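Local coordinates for glutamate--tRNA ligase (Elizabethkingia anophelis, PDB 6B1Z), which attaches glutamate to its cognate tRNA at the expense of ATP, as expected of a class I glutamyl-tRNA synthetase, at residues Gly408-His413 with Ser477-Leu482; Pro473-Leu478 with Pro485-Leu490. All coordinates share one frame; numbering follows the deposited sequence.

Overall arrangement
Both contacts lie in the anticodon-binding part of the chain, their centres about 37 Å and 41 Å from the chain's centre and about 8 Å from each other. They share Ser477 and Leu478 of helix 467-479. Contact 1 sets the end of that helix against the loop 408-413; it is small (120 Å²), buried and apolar across the segments. Contact 2, partly buried, pairs the same helix with the start of helix 487-507 over 312 Å² and joins leucine-valine packing to an arginine that bonds a backbone carbonyl and reaches, through a water, an exposed aspartate. Packing links them: Phe410 CE2 lies 3.5 Å from Pro485 CD, Val479 CG2 3.6 Å from Leu490 CD2.

Contact 1. Residues Gly408-His413 with Ser477-Leu482; sequences GKFFFH and SLVGEL
Phe410 and Val479 bring their backbones together, with CA atoms 5.6 Å apart, where a turn of the loop 408-413 meets the C-terminal end of helix 467-479 in the helical anticodon-binding domain. The turn has helical phi/psi at 409-411 and is drawn tight by Lys409 O, which accepts from both Phe412 N and His413 N. Across the gap the contact is apolar. The Phe410 and Val479 side chains run alongside each other with their ends on the same side, and the two methyls of Val479 divide the aromatic ring between them: CG1 reaches Phe410 CD1 at 3.8 Å, while CG2 sits over one face, 4.2 Å from Phe410 CG. The first torsion of Phe410 (chi1 42°) wedges CG between N and C of its own backbone and folds the ring back over its own turn, with Gly408 CA 3.7 Å above the ring plane. Leu478 contributes mainly backbone, its O lying 4.0 Å from Phe410 CB. That oxygen and Phe410 O both hydrogen-bond NH1 of Arg502, so one guanidinium nitrogen from helix 487-507 ties together two carbonyls that lie beside the apolar patch, on the same side of it. Just beyond Val479 the chain leaves helical phi/psi at Gly480, which has a positive phi of 86° and is hydrogen-bonded through its backbone to the backbone of Asp419.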
ATOM      1  N   GLY A 408      -1.453 -19.942 -21.088  1.00 18.85           N
ATOM      2  CA  GLY A 408      -1.650 -21.357 -21.356  1.00 20.27           C
ATOM      3  C   GLY A 408      -2.951 -21.641 -22.076  1.00 20.84           C
ATOM      4  O   GLY A 408      -3.604 -22.666 -21.825  1.00 20.53           O
ATOM      5  N   LYS A 409      -3.332 -20.756 -23.001  1.00 20.32           N
ATOM      6  CA  LYS A 409      -4.630 -20.920 -23.643  1.00 22.66           C
ATOM      7  C   LYS A 409      -4.684 -22.169 -24.510  1.00 25.23           C
ATOM      8  O   LYS A 409      -5.776 -22.708 -24.722  1.00 24.09           O
ATOM      9  CB  LYS A 409      -4.974 -19.670 -24.458  1.00 23.77           C
ATOM     10  CG  LYS A 409      -5.335 -18.461 -23.586  1.00 23.20           C
ATOM     11  CD  LYS A 409      -5.731 -17.262 -24.427  1.00 33.17           C
ATOM     12  CE  LYS A 409      -5.996 -16.047 -23.551  1.00 37.74           C
ATOM     13  NZ  LYS A 409      -6.354 -14.849 -24.358  1.00 51.63           N
ATOM     14  N   PHE A 410      -3.529 -22.667 -24.965  1.00 20.56           N
ATOM     15  CA  PHE A 410      -3.459 -23.898 -25.753  1.00 21.22           C
ATOM     16  C   PHE A 410      -3.892 -25.133 -24.978  1.00 25.26           C
ATOM     17  O   PHE A 410      -4.121 -26.173 -25.599  1.00 26.01           O
ATOM     18  CB  PHE A 410      -2.038 -24.100 -26.275  1.00 25.61           C
ATOM     19  CG  PHE A 410      -0.982 -23.787 -25.253  1.00 22.25           C
ATOM     20  CD1 PHE A 410      -0.331 -22.565 -25.266  1.00 22.61           C
ATOM     21  CD2 PHE A 410      -0.671 -24.699 -24.255  1.00 27.03           C
ATOM     22  CE1 PHE A 410       0.627 -22.253 -24.302  1.00 27.16           C
ATOM     23  CE2 PHE A 410       0.286 -24.404 -23.288  1.00 25.31           C
ATOM     24  CZ  PHE A 410       0.934 -23.179 -23.315  1.00 25.54           C
ATOM     25  N   PHE A 411      -4.008 -25.064 -23.649  1.00 20.58           N
ATOM     26  CA  PHE A 411      -4.560 -26.203 -22.925  1.00 21.01           C
ATOM     27  C   PHE A 411      -6.050 -26.349 -23.167  1.00 26.64           C
ATOM     28  O   PHE A 411      -6.596 -27.445 -22.989  1.00 27.10           O
ATOM     29  CB  PHE A 411      -4.312 -26.074 -21.416  1.00 21.14           C
ATOM     30  CG  PHE A 411      -2.885 -26.307 -21.003  1.00 22.68           C
ATOM     31  CD1 PHE A 411      -2.290 -27.554 -21.156  1.00 30.66           C
ATOM     32  CD2 PHE A 411      -2.150 -25.290 -20.418  1.00 23.57           C
ATOM     33  CE1 PHE A 411      -0.980 -27.771 -20.749  1.00 29.67           C
ATOM     34  CE2 PHE A 411      -0.835 -25.500 -20.019  1.00 28.01           C
ATOM     35  CZ  PHE A 411      -0.253 -26.743 -20.186  1.00 30.68           C
ATOM     36  N   PHE A 412      -6.714 -25.270 -23.569  1.00 24.69           N
ATOM     37  CA  PHE A 412      -8.164 -25.211 -23.641  1.00 26.46           C
ATOM     38  C   PHE A 412      -8.702 -24.887 -25.027  1.00 34.63           C
ATOM     39  O   PHE A 412      -9.890 -25.125 -25.275  1.00 36.57           O
ATOM     40  CB  PHE A 412      -8.686 -24.167 -22.642  1.00 24.92           C
ATOM     41  CG  PHE A 412      -8.006 -24.224 -21.303  1.00 29.38           C
ATOM     42  CD1 PHE A 412      -8.368 -25.187 -20.368  1.00 37.10           C
ATOM     43  CD2 PHE A 412      -6.997 -23.329 -20.983  1.00 32.29           C
ATOM     44  CE1 PHE A 412      -7.741 -25.246 -19.139  1.00 28.70           C
ATOM     45  CE2 PHE A 412      -6.365 -23.385 -19.754  1.00 30.05           C
ATOM     46  CZ  PHE A 412      -6.738 -24.343 -18.834  1.00 28.73           C
ATOM     47  N   HIS A 413      -7.871 -24.366 -25.930  1.00 28.85           N
ATOM     48  CA  HIS A 413      -8.308 -23.921 -27.252  1.00 33.04           C
ATOM     49  C   HIS A 413      -7.304 -24.376 -28.299  1.00 38.45           C
ATOM     50  O   HIS A 413      -6.095 -24.218 -28.108  1.00 31.37           O
ATOM     51  CB  HIS A 413      -8.444 -22.394 -27.308  1.00 36.31           C
ATOM     52  CG  HIS A 413      -9.210 -21.806 -26.165  1.00 42.19           C
ATOM     53  ND1 HIS A 413     -10.576 -21.943 -26.034  1.00 50.30           N
ATOM     54  CD2 HIS A 413      -8.803 -21.066 -25.105  1.00 41.10           C
ATOM     55  CE1 HIS A 413     -10.977 -21.316 -24.943  1.00 40.21           C
ATOM     56  NE2 HIS A 413      -9.920 -20.778 -24.359  1.00 48.48           N
ATOM     57  N   SER A 477       2.110 -27.536 -34.127  1.00 38.83           N
ATOM     58  CA  SER A 477       0.762 -28.046 -34.369  1.00 38.82           C
ATOM     59  C   SER A 477      -0.146 -27.819 -33.169  1.00 38.91           C
ATOM     60  O   SER A 477      -1.332 -27.494 -33.324  1.00 38.83           O
ATOM     61  CB  SER A 477       0.825 -29.536 -34.689  1.00 44.27           C
ATOM     62  OG  SER A 477       1.668 -29.784 -35.797  1.00 48.29           O
ATOM     63  N   LEU A 478       0.383 -28.020 -31.965  1.00 34.82           N
ATOM     64  CA  LEU A 478      -0.451 -27.994 -30.769  1.00 33.26           C
ATOM     65  C   LEU A 478      -0.672 -26.582 -30.251  1.00 35.35           C
ATOM     66  O   LEU A 478      -1.703 -26.314 -29.626  1.00 34.17           O
ATOM     67  CB  LEU A 478       0.183 -28.856 -29.675  1.00 36.68           C
ATOM     68  CG  LEU A 478       0.460 -30.316 -30.037  1.00 36.20           C
ATOM     69  CD1 LEU A 478       1.206 -31.012 -28.918  1.00 41.78           C
ATOM     70  CD2 LEU A 478      -0.828 -31.073 -30.385  1.00 44.75           C
ATOM     71  N   VAL A 479       0.271 -25.677 -30.511  1.00 32.62           N
ATOM     72  CA  VAL A 479       0.269 -24.355 -29.907  1.00 33.15           C
ATOM     73  C   VAL A 479       0.043 -23.241 -30.925  1.00 39.68           C
ATOM     74  O   VAL A 479      -0.476 -22.179 -30.558  1.00 37.32           O
ATOM     75  CB  VAL A 479       1.589 -24.132 -29.136  1.00 28.71           C
ATOM     76  CG1 VAL A 479       1.641 -22.748 -28.499  1.00 30.75           C
ATOM     77  CG2 VAL A 479       1.766 -25.208 -28.075  1.00 31.16           C
ATOM     78  N   GLY A 480       0.396 -23.453 -32.191  1.00 44.19           N
ATOM     79  CA  GLY A 480       0.391 -22.405 -33.183  1.00 47.23           C
ATOM     80  C   GLY A 480       1.671 -21.598 -33.236  1.00 47.51           C
ATOM     81  O   GLY A 480       1.928 -20.930 -34.244  1.00 51.42           O
ATOM     82  N   GLU A 481       2.467 -21.642 -32.172  1.00 44.71           N
ATOM     83  CA  GLU A 481       3.780 -21.013 -32.169  0.58 45.16           C
ATOM     84  C   GLU A 481       4.710 -21.865 -31.316  1.00 45.81           C
ATOM     85  O   GLU A 481       4.329 -22.929 -30.818  1.00 40.36           O
ATOM     86  CB  GLU A 481       3.698 -19.567 -31.674  0.58 49.19           C
ATOM     87  CG  GLU A 481       2.837 -19.379 -30.445  0.58 50.65           C
ATOM     88  CD  GLU A 481       2.376 -17.947 -30.282  0.58 55.60           C
ATOM     89  OE1 GLU A 481       3.047 -17.179 -29.560  0.58 54.85           O
ATOM     90  OE2 GLU A 481       1.347 -17.585 -30.893  0.58 57.83           O
ATOM     91  N   LEU A 482       5.959 -21.419 -31.184  1.00 40.01           N
ATOM     92  CA  LEU A 482       6.952 -22.172 -30.419  1.00 37.30           C
ATOM     93  C   LEU A 482       6.981 -21.638 -28.985  1.00 41.67           C
ATOM     94  O   LEU A 482       7.837 -20.843 -28.585  1.00 37.67           O
ATOM     95  CB  LEU A 482       8.314 -22.095 -31.092  1.00 36.45           C
ATOM     96  CG  LEU A 482       8.317 -22.687 -32.504  1.00 42.10           C
ATOM     97  CD1 LEU A 482       9.709 -22.655 -33.114  1.00 42.48           C
ATOM     98  CD2 LEU A 482       7.760 -24.107 -32.513  1.00 44.07           C
TER

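Contact 2. Residues Pro473-Leu478 with Pro485-Leu490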
ATOM      1  N   PRO A 473       7.944 -29.392 -34.985  1.00 50.34           N
ATOM      2  CA  PRO A 473       6.677 -29.279 -35.727  1.00 47.52           C
ATOM      3  C   PRO A 473       5.481 -29.732 -34.912  1.00 47.94           C
ATOM      4  O   PRO A 473       4.373 -29.216 -35.105  1.00 45.19           O
ATOM      5  CB  PRO A 473       6.906 -30.168 -36.960  1.00 52.48           C
ATOM      6  CG  PRO A 473       7.945 -31.131 -36.542  1.00 49.88           C
ATOM      7  CD  PRO A 473       8.851 -30.368 -35.619  1.00 49.53           C
ATOM      8  N   LEU A 474       5.685 -30.679 -33.994  1.00 43.84           N
ATOM      9  CA  LEU A 474       4.620 -31.099 -33.089  1.00 45.08           C
ATOM     10  C   LEU A 474       4.192 -29.954 -32.173  1.00 40.97           C
ATOM     11  O   LEU A 474       2.994 -29.713 -31.980  1.00 39.06           O
ATOM     12  CB  LEU A 474       5.092 -32.307 -32.278  1.00 51.42           C
ATOM     13  CG  LEU A 474       4.124 -33.038 -31.356  1.00 50.28           C
ATOM     14  CD1 LEU A 474       2.858 -33.425 -32.105  1.00 58.68           C
ATOM     15  CD2 LEU A 474       4.817 -34.275 -30.807  1.00 54.04           C
ATOM     16  N   ARG A 475       5.163 -29.237 -31.595  1.00 37.57           N
ATOM     17  CA  ARG A 475       4.835 -28.067 -30.784  1.00 35.80           C
ATOM     18  C   ARG A 475       4.049 -27.043 -31.593  1.00 38.03           C
ATOM     19  O   ARG A 475       3.052 -26.494 -31.113  1.00 34.74           O
ATOM     20  CB  ARG A 475       6.110 -27.439 -30.218  1.00 34.24           C
ATOM     21  CG  ARG A 475       5.854 -26.204 -29.331  1.00 34.17           C
ATOM     22  CD  ARG A 475       7.145 -25.557 -28.819  1.00 32.37           C
ATOM     23  NE  ARG A 475       7.981 -26.491 -28.070  1.00 34.09           N
ATOM     24  CZ  ARG A 475       7.835 -26.756 -26.775  1.00 32.49           C
ATOM     25  NH1 ARG A 475       6.874 -26.165 -26.075  1.00 31.21           N
ATOM     26  NH2 ARG A 475       8.646 -27.624 -26.182  1.00 38.23           N
ATOM     27  N   LEU A 476       4.482 -26.777 -32.829  1.00 38.50           N
ATOM     28  CA  LEU A 476       3.774 -25.812 -33.664  1.00 39.65           C
ATOM     29  C   LEU A 476       2.329 -26.239 -33.893  1.00 37.77           C
ATOM     30  O   LEU A 476       1.410 -25.412 -33.827  1.00 40.57           O
ATOM     31  CB  LEU A 476       4.502 -25.640 -34.996  1.00 44.36           C
ATOM     32  CG  LEU A 476       3.852 -24.685 -35.998  1.00 46.70           C
ATOM     33  CD1 LEU A 476       3.974 -23.254 -35.516  1.00 44.21           C
ATOM     34  CD2 LEU A 476       4.486 -24.848 -37.363  1.00 51.91           C
ATOM     35  N   SER A 477       2.110 -27.536 -34.127  1.00 38.83           N
ATOM     36  CA  SER A 477       0.762 -28.046 -34.369  1.00 38.82           C
ATOM     37  C   SER A 477      -0.146 -27.819 -33.169  1.00 38.91           C
ATOM     38  O   SER A 477      -1.332 -27.494 -33.324  1.00 38.83           O
ATOM     39  CB  SER A 477       0.825 -29.536 -34.689  1.00 44.27           C
ATOM     40  OG  SER A 477       1.668 -29.784 -35.797  1.00 48.29           O
ATOM     41  N   LEU A 478       0.383 -28.020 -31.965  1.00 34.82           N
ATOM     42  CA  LEU A 478      -0.451 -27.994 -30.769  1.00 33.26           C
ATOM     43  C   LEU A 478      -0.672 -26.582 -30.251  1.00 35.35           C
ATOM     44  O   LEU A 478      -1.703 -26.314 -29.626  1.00 34.17           O
ATOM     45  CB  LEU A 478       0.183 -28.856 -29.675  1.00 36.68           C
ATOM     46  CG  LEU A 478       0.460 -30.316 -30.037  1.00 36.20           C
ATOM     47  CD1 LEU A 478       1.206 -31.012 -28.918  1.00 41.78           C
ATOM     48  CD2 LEU A 478      -0.828 -31.073 -30.385  1.00 44.75           C
ATOM     49  N   PRO A 485       4.804 -25.500 -22.364  1.00 26.90           N
ATOM     50  CA  PRO A 485       5.616 -26.468 -21.618  1.00 25.70           C
ATOM     51  C   PRO A 485       6.115 -27.593 -22.509  1.00 27.85           C
ATOM     52  O   PRO A 485       5.930 -27.545 -23.731  1.00 30.23           O
ATOM     53  CB  PRO A 485       4.635 -26.983 -20.560  1.00 33.05           C
ATOM     54  CG  PRO A 485       3.325 -26.968 -21.287  1.00 32.94           C
ATOM     55  CD  PRO A 485       3.363 -25.764 -22.216  1.00 31.60           C
ATOM     56  N   ASP A 486       6.740 -28.609 -21.914  1.00 29.96           N
ATOM     57  CA  ASP A 486       7.239 -29.728 -22.701  1.00 32.01           C
ATOM     58  C   ASP A 486       6.100 -30.368 -23.487  1.00 36.50           C
ATOM     59  O   ASP A 486       4.973 -30.490 -22.999  1.00 33.82           O
ATOM     60  CB  ASP A 486       7.915 -30.767 -21.800  1.00 36.84           C
ATOM     61  CG  ASP A 486       9.229 -30.272 -21.211  1.00 43.13           C
ATOM     62  OD1 ASP A 486       9.661 -29.136 -21.525  1.00 38.56           O
ATOM     63  OD2 ASP A 486       9.834 -31.027 -20.425  1.00 46.01           O
ATOM     64  N   VAL A 487       6.406 -30.771 -24.724  1.00 35.42           N
ATOM     65  CA  VAL A 487       5.361 -31.258 -25.628  1.00 35.27           C
ATOM     66  C   VAL A 487       4.647 -32.496 -25.098  1.00 36.64           C
ATOM     67  O   VAL A 487       3.408 -32.549 -25.180  1.00 36.24           O
ATOM     68  CB  VAL A 487       5.950 -31.473 -27.037  1.00 40.41           C
ATOM     69  CG1 VAL A 487       4.996 -32.285 -27.886  1.00 41.21           C
ATOM     70  CG2 VAL A 487       6.239 -30.137 -27.701  1.00 43.12           C
ATOM     71  N   PRO A 488       5.333 -33.520 -24.568  1.00 41.05           N
ATOM     72  CA  PRO A 488       4.582 -34.685 -24.066  1.00 45.22           C
ATOM     73  C   PRO A 488       3.656 -34.342 -22.911  1.00 37.99           C
ATOM     74  O   PRO A 488       2.615 -34.994 -22.750  1.00 51.08           O
ATOM     75  CB  PRO A 488       5.689 -35.664 -23.646  1.00 43.31           C
ATOM     76  CG  PRO A 488       6.876 -35.261 -24.454  1.00 42.92           C
ATOM     77  CD  PRO A 488       6.789 -33.756 -24.502  1.00 39.65           C
ATOM     78  N   ASP A 489       4.003 -33.336 -22.107  1.00 35.80           N
ATOM     79  CA  ASP A 489       3.103 -32.880 -21.055  1.00 44.65           C
ATOM     80  C   ASP A 489       1.866 -32.214 -21.643  1.00 44.41           C
ATOM     81  O   ASP A 489       0.746 -32.452 -21.178  1.00 42.30           O
ATOM     82  CB  ASP A 489       3.839 -31.923 -20.118  1.00 40.70           C
ATOM     83  CG  ASP A 489       4.938 -32.607 -19.327  1.00 47.82           C
ATOM     84  OD1 ASP A 489       4.648 -33.634 -18.680  1.00 49.90           O
ATOM     85  OD2 ASP A 489       6.089 -32.117 -19.350  1.00 48.56           O
ATOM     86  N   LEU A 490       2.048 -31.373 -22.667  1.00 34.38           N
ATOM     87  CA  LEU A 490       0.897 -30.749 -23.316  1.00 31.96           C
ATOM     88  C   LEU A 490      -0.021 -31.790 -23.945  1.00 36.34           C
ATOM     89  O   LEU A 490      -1.251 -31.697 -23.827  1.00 35.29           O
ATOM     90  CB  LEU A 490       1.369 -29.741 -24.365  1.00 37.04           C
ATOM     91  CG  LEU A 490       0.259 -29.097 -25.203  1.00 35.76           C
ATOM     92  CD1 LEU A 490      -0.796 -28.471 -24.305  1.00 31.82           C
ATOM     93  CD2 LEU A 490       0.849 -28.053 -26.139  1.00 35.75           C
TER
HETATM   94  O   HOH W   1       9.449 -27.099 -23.468  1.00 32.90           O
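Val487 projects from the first turn of helix 487-507 between Leu474 and Arg475 of helix 467-479, making this a contact between two consecutive helices whose short segments run in roughly the same direction; the nearest CA atoms, those of Arg475 and Val487, are 6.1 Å apart. Its two methyls serve different neighbours. Val487 CG1 stands anti to the backbone N and meets Leu474 CD2 at 3.5 Å, whereas Val487 CG2 lies 3.7 Å from Arg475 CB. One turn farther along both helices, the side chains of Leu478 and Leu490 pass in antiparallel fashion, Leu490 CD2 coming to 3.7 Å from Leu478 CB. Leu474 and Leu478 also touch Met491, which extends the apolar seam along helix 487-507.

Arg475 starts out extended, with chi1 and chi2 both anti, and then bends at chi3 (-57°), which turns the guanidinium over Val487. CG2 of that valine lies over one face of the group, offset toward its rim. At the edge, Arg475 NH1 donates to Pro485 O at 2.9 Å with an N-H...O angle of 146°; the nitrogen sits 37° out of the carbonyl plane. NH1 also hydrogen-bonds Lys483 O, so it binds successive parts of the connection between the helices. Arg475 NH2 turns to a water at 2.9 Å, which in turn donates to Asp486 OD1 at 2.8 Å.

Arginine and aspartate are thus bridged by a single water; their charged atoms do not touch (Arg475 NH2 to Asp486 OD1 5.0 Å), and any mutual electrostatic stabilisation is probably softened by the water. The direct link is Arg475 NH1 with backbone carbonyls, which fastens the interhelical connection to helix 467-479 while the aliphatic part of the arginine adds to the apolar seam.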